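Local coordinates for thin, isoform D (Drosophila melanogaster, PDB 6XG7), which probably acts as a zinc-binding E3 ubiquitin ligase through its RING part, and contributes here the NHL-repeat beta-propeller, a protein-binding domain, at residues N198-I210 and F213-E226. Numbering follows the deposited sequence. Where two conformers were deposited one is given.
Sequences NRVIVSDSNNHRI and FDVNGKVLSTVGGE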
# COMPACT_ATOMS: atom_id res chain seq x y z
N ASN A 198 8.09 -13.86 5.84
CA ASN A 198 7.79 -13.13 7.08
C ASN A 198 8.75 -11.97 7.31
O ASN A 198 9.20 -11.70 8.43
CB ASN A 198 7.67 -14.05 8.28
CG ASN A 198 6.39 -14.85 8.23
OD1 ASN A 198 5.30 -14.27 8.07
ND2 ASN A 198 6.51 -16.16 8.28
N ARG A 199 9.04 -11.26 6.24
CA ARG A 199 9.76 -10.00 6.30
C ARG A 199 8.75 -8.88 6.11
O ARG A 199 7.86 -8.97 5.26
CB ARG A 199 10.83 -9.95 5.22
CG ARG A 199 11.88 -11.02 5.42
CD ARG A 199 12.85 -11.07 4.28
NE ARG A 199 13.85 -12.09 4.52
CZ ARG A 199 14.96 -12.23 3.81
NH1 ARG A 199 15.22 -11.39 2.82
NH2 ARG A 199 15.82 -13.20 4.11
N VAL A 200 8.90 -7.83 6.92
CA VAL A 200 8.03 -6.66 6.89
C VAL A 200 8.78 -5.56 6.16
O VAL A 200 9.83 -5.09 6.61
CB VAL A 200 7.65 -6.23 8.31
CG1 VAL A 200 6.71 -5.04 8.24
CG2 VAL A 200 7.04 -7.39 9.05
N ILE A 201 8.25 -5.18 5.01
CA ILE A 201 8.89 -4.26 4.07
C ILE A 201 8.19 -2.92 4.19
O ILE A 201 6.98 -2.83 3.94
CB ILE A 201 8.79 -4.81 2.64
CG1 ILE A 201 9.43 -6.20 2.54
CG2 ILE A 201 9.38 -3.82 1.64
CD1 ILE A 201 8.82 -7.05 1.44
N VAL A 202 8.92 -1.89 4.60
CA VAL A 202 8.35 -0.59 4.93
C VAL A 202 8.95 0.49 4.05
O VAL A 202 10.18 0.59 3.95
CB VAL A 202 8.58 -0.25 6.42
CG1 VAL A 202 7.99 1.12 6.76
CG2 VAL A 202 8.02 -1.36 7.32
N SER A 203 8.10 1.30 3.42
CA SER A 203 8.61 2.46 2.68
C SER A 203 8.83 3.59 3.68
O SER A 203 7.89 4.14 4.25
CB SER A 203 7.72 2.90 1.53
OG SER A 203 6.43 3.27 1.97
N ASP A 204 10.10 3.90 3.90
CA ASP A 204 10.54 4.87 4.90
C ASP A 204 10.73 6.19 4.17
O ASP A 204 11.84 6.59 3.82
CB ASP A 204 11.82 4.35 5.53
CG ASP A 204 12.30 5.20 6.68
OD1 ASP A 204 11.54 6.11 7.09
OD2 ASP A 204 13.43 4.97 7.17
N SER A 205 9.60 6.87 3.91
CA SER A 205 9.54 7.85 2.83
C SER A 205 10.56 8.97 2.99
O SER A 205 11.28 9.30 2.04
CB SER A 205 8.12 8.40 2.71
OG SER A 205 7.22 7.31 2.56
N ASN A 206 10.62 9.60 4.16
CA ASN A 206 11.48 10.77 4.30
C ASN A 206 12.94 10.40 4.48
O ASN A 206 13.79 11.31 4.51
CB ASN A 206 10.99 11.69 5.43
CG ASN A 206 9.88 12.63 4.98
OD1 ASN A 206 9.30 12.46 3.91
ND2 ASN A 206 9.62 13.63 5.79
N ASN A 207 13.26 9.12 4.60
CA ASN A 207 14.63 8.64 4.51
C ASN A 207 14.97 8.05 3.15
O ASN A 207 16.06 7.50 2.97
CB ASN A 207 14.89 7.63 5.61
CG ASN A 207 14.90 8.25 6.99
OD1 ASN A 207 15.33 9.39 7.18
ND2 ASN A 207 14.41 7.49 7.97
N HIS A 208 14.05 8.14 2.18
CA HIS A 208 14.33 7.75 0.80
C HIS A 208 14.85 6.32 0.70
O HIS A 208 15.76 6.01 -0.07
CB HIS A 208 15.30 8.74 0.14
CG HIS A 208 14.87 10.16 0.31
ND1 HIS A 208 13.72 10.65 -0.25
CD2 HIS A 208 15.44 11.18 0.98
CE1 HIS A 208 13.58 11.92 0.07
NE2 HIS A 208 14.62 12.27 0.82
N ARG A 209 14.23 5.43 1.46
CA ARG A 209 14.70 4.05 1.51
C ARG A 209 13.55 3.13 1.87
O ARG A 209 12.51 3.56 2.38
CB ARG A 209 15.85 3.89 2.53
CG ARG A 209 15.41 4.10 3.97
CD ARG A 209 16.55 4.16 4.95
NE ARG A 209 16.03 4.34 6.30
CZ ARG A 209 16.79 4.45 7.38
NH1 ARG A 209 18.11 4.37 7.27
NH2 ARG A 209 16.24 4.63 8.56
N ILE A 210 13.75 1.85 1.57
CA ILE A 210 12.91 0.78 2.08
C ILE A 210 13.66 0.11 3.22
O ILE A 210 14.86 -0.17 3.11
CB ILE A 210 12.55 -0.22 0.97
CG1 ILE A 210 11.20 0.16 0.31
CG2 ILE A 210 12.33 -1.61 1.53
CD1 ILE A 210 11.12 1.50 -0.30
N PHE A 213 12.32 -5.55 7.98
CA PHE A 213 12.37 -6.03 9.35
C PHE A 213 11.90 -7.48 9.39
O PHE A 213 11.15 -7.93 8.53
CB PHE A 213 11.40 -5.25 10.24
CG PHE A 213 11.67 -3.77 10.33
CD1 PHE A 213 11.16 -2.90 9.38
CD2 PHE A 213 12.37 -3.25 11.40
CE1 PHE A 213 11.36 -1.53 9.49
CE2 PHE A 213 12.58 -1.89 11.51
CZ PHE A 213 12.08 -1.04 10.55
N ASP A 214 12.30 -8.21 10.42
CA ASP A 214 11.57 -9.45 10.68
C ASP A 214 10.28 -9.13 11.44
O ASP A 214 10.05 -7.99 11.87
CB ASP A 214 12.45 -10.51 11.36
CG ASP A 214 13.07 -10.03 12.67
OD1 ASP A 214 12.38 -9.38 13.47
OD2 ASP A 214 14.26 -10.36 12.90
N VAL A 215 9.40 -10.12 11.55
CA VAL A 215 8.10 -9.88 12.17
C VAL A 215 8.25 -9.55 13.64
O VAL A 215 7.36 -8.93 14.23
CB VAL A 215 7.11 -11.05 11.95
CG1 VAL A 215 6.64 -11.10 10.50
CG2 VAL A 215 7.74 -12.39 12.37
N ASN A 216 9.36 -9.96 14.26
CA ASN A 216 9.67 -9.57 15.63
C ASN A 216 10.13 -8.13 15.75
O ASN A 216 10.22 -7.62 16.87
CB ASN A 216 10.74 -10.51 16.20
N GLY A 217 10.44 -7.46 14.64
CA GLY A 217 10.88 -6.07 14.66
C GLY A 217 12.37 -5.84 14.49
O GLY A 217 12.80 -4.69 14.56
N LYS A 218 13.16 -6.88 14.26
CA LYS A 218 14.59 -6.71 14.07
C LYS A 218 14.88 -6.29 12.63
O LYS A 218 14.28 -6.80 11.69
CB LYS A 218 15.32 -8.02 14.37
N VAL A 219 15.81 -5.35 12.46
CA VAL A 219 16.14 -4.88 11.12
C VAL A 219 16.94 -5.95 10.40
O VAL A 219 17.92 -6.49 10.94
CB VAL A 219 16.89 -3.55 11.14
CG1 VAL A 219 17.30 -3.18 9.72
CG2 VAL A 219 16.03 -2.48 11.71
N LEU A 220 16.53 -6.27 9.19
CA LEU A 220 17.25 -7.21 8.35
C LEU A 220 18.08 -6.51 7.28
O LEU A 220 19.22 -6.92 7.04
CB LEU A 220 16.27 -8.16 7.67
CG LEU A 220 15.44 -9.00 8.64
CD1 LEU A 220 14.42 -9.83 7.88
CD2 LEU A 220 16.35 -9.88 9.48
N SER A 221 17.55 -5.47 6.66
CA SER A 221 18.29 -4.80 5.60
C SER A 221 17.60 -3.50 5.21
O SER A 221 16.47 -3.21 5.62
CB SER A 221 18.43 -5.71 4.38
OG SER A 221 17.17 -5.87 3.76
N THR A 222 18.32 -2.72 4.43
CA THR A 222 17.83 -1.49 3.83
C THR A 222 18.01 -1.63 2.33
O THR A 222 18.99 -2.22 1.87
CB THR A 222 18.65 -0.30 4.33
OG1 THR A 222 18.53 -0.20 5.75
CG2 THR A 222 18.16 0.99 3.69
N VAL A 223 17.06 -1.10 1.59
CA VAL A 223 17.14 -1.03 0.14
C VAL A 223 17.12 0.44 -0.25
O VAL A 223 16.22 1.18 0.17
CB VAL A 223 15.99 -1.78 -0.55
CG1 VAL A 223 16.10 -1.61 -2.06
CG2 VAL A 223 15.99 -3.25 -0.14
N GLY A 224 18.11 0.85 -1.00
CA GLY A 224 18.11 2.16 -1.58
C GLY A 224 18.60 3.26 -0.65
O GLY A 224 19.11 3.05 0.46
N GLY A 225 18.40 4.47 -1.15
CA GLY A 225 18.86 5.70 -0.54
C GLY A 225 18.54 6.81 -1.52
O GLY A 225 18.06 6.56 -2.63
N GLU A 226 18.82 8.04 -1.10
CA GLU A 226 18.32 9.20 -1.82
C GLU A 226 19.01 9.36 -3.18
O GLU A 226 20.25 9.40 -3.26
CB GLU A 226 18.55 10.45 -0.98
CG GLU A 226 18.03 11.70 -1.63
CD GLU A 226 18.21 12.92 -0.76
OE1 GLU A 226 18.58 12.78 0.43
OE2 GLU A 226 17.98 14.02 -1.29
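With CG anti to the carbonyl carbon (chi1 -61°), F213 swings its ring toward V202, whose side chain it crosses at a slant, so that CE1 meets V202 CG2 at 4.0 Å while V200 O lies at the edge of the ring, in its plane. At the other end E226 has CG anti to the backbone N (chi1 -178°) and then runs extended beside H208, both side chains pointing the same way. E226 CG sits off-centre over the imidazole, 4.1 Å from its centroid, a CH-pi contact; ND1 of that ring accepts a hydrogen bond from the backbone N of F235. R209 packs its CD on T222 CG2 at 3.8 Å, and its extended chain then carries the guanidinium back to D204 in its own segment. NE and NH2 grip the single oxygen D204 OD2 side-on, NE at 2.8 Å, and N207 ND2 reaches the same atom from the syn side. A leucine in place of R209 would probably keep some packing on T222 but leave the buried D204 carboxylate without its charge mate, held still by N207 ND2 and E187 N.

The backbones pair as two antiparallel hairpins sharing strand 209-214. V200 and F213 form a hydrogen-bonded pair, V200 N to F213 O at 2.8 Å, and I210 and V223 form another, V223 N to I210 O also at 2.8 Å. H208 and R209 both face D204 in a G1 beta bulge, which begins the shared strand. Beyond F213 a type I turn from D214 to G217 leads toward the outer strand 219-223, and V215 CG1 packs on V200 CG2 at 4.0 Å.

These are the second, third and outermost strands of a four-stranded propeller blade: straight backbone bonds and valine, isoleucine and phenylalanine packing knit them, while the D204 carboxylate is probably kept ionised by R209 and is tied by N207 ND2 to the 3-10 segment 205-207.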